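Side-chain contacts in aminoacyltransferase FemA (Staphylococcus aureus, PDB 1LRZ), which adds the second and third glycines of the pentaglycine bridge of staphylococcal peptidoglycan, taking them from glycyl-tRNA: residues D246-I249 / K250-E254; N285-Q288 / Q289-A292; Q295-E298 / E299-L303. One frame throughout, in Å; residues are numbered along the deposited sequence.

In the fold
All three contacts lie in one helical hairpin, made of helix 245-272 and the next helix in the chain, 277-307, which projects from the globular body; their centres are about 33 to 41 Å from the centre of the chain. Interaction 1 is on the first helix and interaction 3 on the second. Their centres are about 11 Å apart and they touch: Leu252 CB meets Ile297 CG1 at 3.7 Å, and Ile249 CD1 meets Lys301 CG at 3.9 Å. Interaction 2, further out, adjoins interaction 3 in the sequence at a centre distance of about 16 Å. It does not touch interaction 1, whose nearest atoms are about 6 Å away.

Interaction 1 (D246-I249 / K250-E254); sequences DEYI and KELNE
Leu252 lays one methyl over the ring of Tyr248, one turn earlier in the same helix. The methyl, CD1, sits 3.9 Å from the ring centroid and 16° off the normal, a CH-pi contact over the face, offset toward the phenol end: its closest ring atom is CZ, with Tyr248 CZ to Leu252 CD1 at 3.8 Å. The tyrosine has CG anti to the backbone N (chi1 177°), while Leu252 has CG beside its own N (chi1 -73°), which points CD1 back toward the ring. The same two residues are joined by the backbone bond from Leu252 N to Tyr248 O, 3.0 Å.

Ile249 and Asn253 run side by side and point the same way. The branch methyl Ile249 CG2 rests against the amide nitrogen, Asn253 ND2, at 3.6 Å, and that nitrogen also lies 3.1 Å from Ile249 O. Glu251 folds its aliphatic part back over the preceding turn, bringing Glu251 CG to 3.4 Å from Glu247 O. The two carboxylates stay apart, with Glu247 OE1 and Glu251 OE2 at 5.7 Å, and Lys192 stands close to both: it forms a salt bridge with Glu247 OE1 and a weak, long ion pair with Glu251 OE2, which probably eases their mutual repulsion.

Ile249, Leu252 and Asn253 face helix 277-307, where Ile297, Lys296 and Gln304 receive them. The contact sits at the root of the antiparallel hairpin, just after strand 236-244 gives way to helix 245-272, with Lys192 supplied by the neighbouring edge strand 192-195.

Interaction 2 (N285-Q288 / Q289-A292); sequences NLQQ and QLDA
Gln289 runs its extended side chain back along the helix to Asn285. Its CG lies beside its own backbone N (chi1 -64°), which lays Gln289 CG against Asn285 O at 3.4 Å. The secure bond to that carbonyl is the backbone one, Gln289 N to Asn285 O at 3.3 Å. As modelled, Gln289 NE2 adds a weak bond to the same oxygen, lost if it is the Gln289 amide that is turned over. The amide planes of Asn285 and Gln289 stand 68° apart, and their two nitrogens face each other too closely for a pair of donors, so those amide orientations are doubtful.

The tight side belongs to the leucines. Leu286 and Leu290 are both buried against helix 245-272, meeting Asp262, Leu259 and Leu263. Leu290 CG also presses on Leu286 O at 3.5 Å, the oxygen that also accepts from Leu290 N. Such apolar residues one turn apart form the inner seam of a two-helix antiparallel coiled coil, and Arg256 of the partner helix adds a hydrogen bond from NH1 to Leu290 O.

Away from the seam, packing thins. Gln288 stretches outward, touching the following residues with little beyond CB, and Ala292 adds just its CB, 3.7 Å from Gln288 O. Gln288 and Ala292 are exposed and touch a neighbouring molecule in the crystal.

Interaction 3 (Q295-E298 / E299-L303); sequences QKIE and EGKRL
Lys301 stretches alongside Ile297, one turn before it, and can be followed outward atom by atom. Its CB starts over the backbone, with Lys301 CB at 3.7 Å from Ile297 O. The next carbon presses closer to the same carbonyl, Lys301 CG to Ile297 O being 3.5 Å; CG lies beside the lysine's own N (chi1 -71°), which directs the chain back over the preceding turn. Lys301 CD lies between two partners, 4.0 Å from Ile297 O and 4.2 Å from Ile297 CG2. The methyl takes over at the next carbon, Lys301 CE closing to 3.7 Å from Ile297 CG2. At the tip, Lys301 NZ passes Ile297 CG2 at 4.0 Å. The two side chains lie side by side and point the same way, so the greasy stem of the lysine lines the isoleucine while its ammonium is carried to the exposed surface. Lys301 N donates to Ile297 O with an N-H...O angle of 163°.

A second link uses water. It donates to Lys296 O at 2.8 Å and to Glu299 OE2 at 3.0 Å, tying a carboxylate to the backbone three residues earlier. Lys296 O thus accepts twice, since Gly300 N also donates to it. The Glu299 side chain also packs on His338 and Phe339 of a nearby loop.

Ile297 is on the inner face of the hairpin, and Leu303 meets Phe245 of the partner helix. Buried aliphatic residues on the inner face, edged by the stems of long charged ones, are characteristic of antiparallel coiled-coil arms like this one in FemA.

Interaction 1 (D246-I249 / K250-E254)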
loop_
_atom_site.group_PDB
_atom_site.type_symbol
_atom_site.label_atom_id
_atom_site.label_comp_id
_atom_site.label_asym_id
_atom_site.label_seq_id
_atom_site.Cartn_x
_atom_site.Cartn_y
_atom_site.Cartn_z
ATOM N N ASP A 246 27.955 -10.394 7.758
ATOM C CA ASP A 246 29.154 -9.890 8.421
ATOM C C ASP A 246 28.776 -8.963 9.569
ATOM O O ASP A 246 29.330 -9.060 10.659
ATOM C CB ASP A 246 30.059 -9.123 7.452
ATOM C CG ASP A 246 30.852 -10.041 6.555
ATOM O OD1 ASP A 246 31.170 -11.168 6.995
ATOM O OD2 ASP A 246 31.169 -9.632 5.416
ATOM N N GLU A 247 27.830 -8.061 9.327
ATOM C CA GLU A 247 27.421 -7.127 10.369
ATOM C C GLU A 247 26.644 -7.844 11.470
ATOM O O GLU A 247 26.796 -7.540 12.653
ATOM C CB GLU A 247 26.578 -6.002 9.759
ATOM C CG GLU A 247 27.286 -5.279 8.603
ATOM C CD GLU A 247 26.523 -4.066 8.102
ATOM O OE1 GLU A 247 25.297 -4.177 7.878
ATOM O OE2 GLU A 247 27.152 -3.000 7.923
ATOM N N TYR A 248 25.818 -8.805 11.074
ATOM C CA TYR A 248 25.017 -9.576 12.024
ATOM C C TYR A 248 25.939 -10.362 12.964
ATOM O O TYR A 248 25.832 -10.273 14.192
ATOM C CB TYR A 248 24.110 -10.527 11.243
ATOM C CG TYR A 248 23.264 -11.461 12.076
ATOM C CD1 TYR A 248 22.401 -10.977 13.057
ATOM C CD2 TYR A 248 23.265 -12.829 11.818
ATOM C CE1 TYR A 248 21.552 -11.843 13.754
ATOM C CE2 TYR A 248 22.430 -13.693 12.498
ATOM C CZ TYR A 248 21.573 -13.200 13.461
ATOM O OH TYR A 248 20.725 -14.074 14.106
ATOM N N ILE A 249 26.854 -11.121 12.373
ATOM C CA ILE A 249 27.796 -11.917 13.142
ATOM C C ILE A 249 28.667 -11.024 14.023
ATOM O O ILE A 249 28.995 -11.396 15.148
ATOM C CB ILE A 249 28.677 -12.778 12.205
ATOM C CG1 ILE A 249 27.783 -13.740 11.414
ATOM C CG2 ILE A 249 29.710 -13.553 13.017
ATOM C CD1 ILE A 249 28.491 -14.477 10.273
ATOM N N LYS A 250 29.030 -9.840 13.527
ATOM C CA LYS A 250 29.845 -8.923 14.322
ATOM C C LYS A 250 29.091 -8.512 15.577
ATOM O O LYS A 250 29.647 -8.535 16.678
ATOM C CB LYS A 250 30.209 -7.666 13.525
ATOM C CG LYS A 250 30.872 -6.587 14.385
ATOM C CD LYS A 250 31.224 -5.334 13.587
ATOM C CE LYS A 250 32.070 -4.374 14.428
ATOM N NZ LYS A 250 32.475 -3.148 13.680
ATOM N N GLU A 251 27.827 -8.120 15.404
ATOM C CA GLU A 251 26.980 -7.716 16.526
ATOM C C GLU A 251 26.861 -8.848 17.549
ATOM O O GLU A 251 26.941 -8.617 18.751
ATOM C CB GLU A 251 25.579 -7.340 16.028
ATOM C CG GLU A 251 25.467 -5.953 15.393
ATOM C CD GLU A 251 24.230 -5.798 14.498
ATOM O OE1 GLU A 251 23.144 -6.310 14.867
ATOM O OE2 GLU A 251 24.344 -5.153 13.427
ATOM N N LEU A 252 26.658 -10.067 17.068
ATOM C CA LEU A 252 26.528 -11.209 17.969
ATOM C C LEU A 252 27.805 -11.428 18.773
ATOM O O LEU A 252 27.755 -11.770 19.959
ATOM C CB LEU A 252 26.177 -12.480 17.193
ATOM C CG LEU A 252 24.741 -12.556 16.662
ATOM C CD1 LEU A 252 24.600 -13.728 15.704
ATOM C CD2 LEU A 252 23.765 -12.690 17.829
ATOM N N ASN A 253 28.954 -11.224 18.143
ATOM C CA ASN A 253 30.202 -11.423 18.865
ATOM C C ASN A 253 30.396 -10.352 19.916
ATOM O O ASN A 253 30.934 -10.619 20.992
ATOM C CB ASN A 253 31.384 -11.466 17.899
ATOM C CG ASN A 253 31.596 -12.855 17.327
ATOM O OD1 ASN A 253 31.800 -13.814 18.072
ATOM N ND2 ASN A 253 31.551 -12.972 16.009
ATOM N N GLU A 254 29.938 -9.141 19.621
ATOM C CA GLU A 254 30.069 -8.057 20.578
ATOM C C GLU A 254 29.174 -8.345 21.774
ATOM O O GLU A 254 29.539 -8.066 22.918
ATOM C CB GLU A 254 29.704 -6.733 19.910
ATOM C CG GLU A 254 30.541 -6.510 18.651
ATOM C CD GLU A 254 30.357 -5.144 18.027
ATOM O OE1 GLU A 254 29.200 -4.778 17.710
ATOM O OE2 GLU A 254 31.378 -4.442 17.847
#

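Interaction 2 (N285-Q288 / Q289-A292)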
loop_
_atom_site.group_PDB
_atom_site.type_symbol
_atom_site.label_atom_id
_atom_site.label_comp_id
_atom_site.label_asym_id
_atom_site.label_seq_id
_atom_site.Cartn_x
_atom_site.Cartn_y
_atom_site.Cartn_z
ATOM N N ASN A 285 21.811 -18.662 34.108
ATOM C CA ASN A 285 21.098 -17.722 33.244
ATOM C C ASN A 285 22.020 -17.278 32.097
ATOM O O ASN A 285 21.649 -17.331 30.921
ATOM C CB ASN A 285 20.649 -16.512 34.076
ATOM C CG ASN A 285 20.259 -15.313 33.222
ATOM O OD1 ASN A 285 19.113 -15.189 32.756
ATOM N ND2 ASN A 285 21.213 -14.427 33.002
ATOM N N LEU A 286 23.230 -16.855 32.450
ATOM C CA LEU A 286 24.208 -16.391 31.465
ATOM C C LEU A 286 24.705 -17.500 30.528
ATOM O O LEU A 286 24.843 -17.287 29.318
ATOM C CB LEU A 286 25.392 -15.734 32.185
ATOM C CG LEU A 286 25.064 -14.432 32.929
ATOM C CD1 LEU A 286 26.278 -13.951 33.702
ATOM C CD2 LEU A 286 24.631 -13.372 31.942
ATOM N N GLN A 287 24.960 -18.684 31.079
ATOM C CA GLN A 287 25.445 -19.788 30.265
ATOM C C GLN A 287 24.422 -20.125 29.188
ATOM O O GLN A 287 24.772 -20.393 28.038
ATOM C CB GLN A 287 25.695 -21.023 31.127
ATOM C CG GLN A 287 26.371 -22.152 30.365
ATOM C CD GLN A 287 27.656 -21.690 29.688
ATOM O OE1 GLN A 287 27.772 -21.697 28.456
ATOM N NE2 GLN A 287 28.621 -21.269 30.493
ATOM N N GLN A 288 23.150 -20.108 29.568
ATOM C CA GLN A 288 22.081 -20.412 28.630
ATOM C C GLN A 288 22.066 -19.397 27.485
ATOM O O GLN A 288 21.900 -19.767 26.319
ATOM C CB GLN A 288 20.738 -20.417 29.366
ATOM C CG GLN A 288 19.621 -21.101 28.617
ATOM C CD GLN A 288 18.387 -21.291 29.483
ATOM O OE1 GLN A 288 17.656 -22.267 29.322
ATOM N NE2 GLN A 288 18.147 -20.356 30.400
ATOM N N GLN A 289 22.242 -18.118 27.817
ATOM C CA GLN A 289 22.260 -17.075 26.797
ATOM C C GLN A 289 23.480 -17.253 25.896
ATOM O O GLN A 289 23.407 -17.021 24.694
ATOM C CB GLN A 289 22.305 -15.691 27.439
ATOM C CG GLN A 289 21.086 -15.336 28.254
ATOM C CD GLN A 289 21.241 -13.987 28.925
ATOM O OE1 GLN A 289 21.295 -12.956 28.260
ATOM N NE2 GLN A 289 21.332 -13.990 30.245
ATOM N N LEU A 290 24.605 -17.664 26.479
ATOM C CA LEU A 290 25.808 -17.879 25.686
ATOM C C LEU A 290 25.573 -18.995 24.675
ATOM O O LEU A 290 25.977 -18.886 23.523
ATOM C CB LEU A 290 27.005 -18.224 26.585
ATOM C CG LEU A 290 27.692 -17.014 27.234
ATOM C CD1 LEU A 290 28.584 -17.474 28.379
ATOM C CD2 LEU A 290 28.507 -16.255 26.183
ATOM N N ASP A 291 24.908 -20.068 25.095
ATOM C CA ASP A 291 24.652 -21.179 24.175
ATOM C C ASP A 291 23.718 -20.742 23.051
ATOM O O ASP A 291 23.897 -21.120 21.890
ATOM C CB ASP A 291 24.067 -22.380 24.929
ATOM C CG ASP A 291 25.035 -22.937 25.972
ATOM O OD1 ASP A 291 26.244 -22.615 25.898
ATOM O OD2 ASP A 291 24.595 -23.701 26.860
ATOM N N ALA A 292 22.724 -19.936 23.383
ATOM C CA ALA A 292 21.810 -19.463 22.356
ATOM C C ALA A 292 22.590 -18.532 21.412
ATOM O O ALA A 292 22.425 -18.575 20.195
ATOM C CB ALA A 292 20.649 -18.722 22.999
#

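Interaction 3 (Q295-E298 / E299-L303)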
loop_
_atom_site.group_PDB
_atom_site.type_symbol
_atom_site.label_atom_id
_atom_site.label_comp_id
_atom_site.label_asym_id
_atom_site.label_seq_id
_atom_site.Cartn_x
_atom_site.Cartn_y
_atom_site.Cartn_z
ATOM N N GLN A 295 24.674 -20.602 18.999
ATOM C CA GLN A 295 23.882 -21.204 17.940
ATOM C C GLN A 295 23.481 -20.156 16.914
ATOM O O GLN A 295 23.395 -20.456 15.728
ATOM C CB GLN A 295 22.631 -21.888 18.503
ATOM C CG GLN A 295 22.937 -23.195 19.218
ATOM C CD GLN A 295 21.695 -23.898 19.743
ATOM O OE1 GLN A 295 20.770 -24.214 18.982
ATOM N NE2 GLN A 295 21.670 -24.156 21.054
ATOM N N LYS A 296 23.237 -18.926 17.358
ATOM C CA LYS A 296 22.869 -17.880 16.403
ATOM C C LYS A 296 24.052 -17.605 15.478
ATOM O O LYS A 296 23.882 -17.439 14.267
ATOM C CB LYS A 296 22.482 -16.586 17.118
ATOM C CG LYS A 296 21.048 -16.517 17.610
ATOM C CD LYS A 296 20.800 -15.115 18.149
ATOM C CE LYS A 296 19.489 -14.989 18.883
ATOM N NZ LYS A 296 19.468 -13.706 19.646
ATOM N N ILE A 297 25.251 -17.552 16.054
ATOM C CA ILE A 297 26.456 -17.308 15.271
ATOM C C ILE A 297 26.652 -18.438 14.262
ATOM O O ILE A 297 26.878 -18.186 13.074
ATOM C CB ILE A 297 27.700 -17.174 16.193
ATOM C CG1 ILE A 297 27.584 -15.881 17.015
ATOM C CG2 ILE A 297 28.974 -17.164 15.362
ATOM C CD1 ILE A 297 28.696 -15.663 18.029
ATOM N N GLU A 298 26.535 -19.681 14.722
ATOM C CA GLU A 298 26.693 -20.828 13.834
ATOM C C GLU A 298 25.660 -20.781 12.709
ATOM O O GLU A 298 25.990 -21.064 11.562
ATOM C CB GLU A 298 26.543 -22.139 14.608
ATOM C CG GLU A 298 27.446 -22.226 15.822
ATOM C CD GLU A 298 27.384 -23.581 16.513
ATOM O OE1 GLU A 298 26.264 -24.123 16.682
ATOM O OE2 GLU A 298 28.461 -24.095 16.897
ATOM N N GLU A 299 24.413 -20.428 13.022
ATOM C CA GLU A 299 23.389 -20.355 11.974
ATOM C C GLU A 299 23.749 -19.257 10.973
ATOM O O GLU A 299 23.588 -19.431 9.769
ATOM C CB GLU A 299 21.996 -20.054 12.546
ATOM C CG GLU A 299 20.912 -20.009 11.445
ATOM C CD GLU A 299 19.554 -19.471 11.918
ATOM O OE1 GLU A 299 18.561 -19.620 11.165
ATOM O OE2 GLU A 299 19.477 -18.893 13.027
ATOM N N GLY A 300 24.234 -18.128 11.479
ATOM C CA GLY A 300 24.608 -17.034 10.601
ATOM C C GLY A 300 25.706 -17.435 9.631
ATOM O O GLY A 300 25.640 -17.142 8.429
ATOM N N LYS A 301 26.725 -18.114 10.147
ATOM C CA LYS A 301 27.824 -18.552 9.300
ATOM C C LYS A 301 27.356 -19.542 8.244
ATOM O O LYS A 301 27.771 -19.466 7.085
ATOM C CB LYS A 301 28.934 -19.157 10.158
ATOM C CG LYS A 301 29.664 -18.098 10.972
ATOM C CD LYS A 301 30.711 -18.706 11.884
ATOM C CE LYS A 301 31.470 -17.620 12.634
ATOM N NZ LYS A 301 32.426 -18.208 13.621
ATOM N N ARG A 302 26.476 -20.458 8.632
ATOM C CA ARG A 302 25.968 -21.440 7.692
ATOM C C ARG A 302 25.144 -20.773 6.580
ATOM O O ARG A 302 25.307 -21.097 5.396
ATOM C CB ARG A 302 25.117 -22.482 8.421
ATOM C CG ARG A 302 24.547 -23.563 7.499
ATOM C CD ARG A 302 23.680 -24.539 8.270
ATOM N NE ARG A 302 22.591 -23.842 8.944
ATOM C CZ ARG A 302 21.569 -23.266 8.318
ATOM N NH1 ARG A 302 20.628 -22.647 9.023
ATOM N NH2 ARG A 302 21.474 -23.323 6.995
ATOM N N LEU A 303 24.259 -19.846 6.955
ATOM C CA LEU A 303 23.438 -19.161 5.958
ATOM C C LEU A 303 24.298 -18.301 5.038
ATOM O O LEU A 303 24.066 -18.245 3.828
ATOM C CB LEU A 303 22.370 -18.289 6.634
ATOM C CG LEU A 303 21.225 -19.020 7.341
ATOM C CD1 LEU A 303 20.385 -18.004 8.099
ATOM C CD2 LEU A 303 20.364 -19.777 6.325
HETATM O O HOH W 1 21.384 -16.619 13.426
#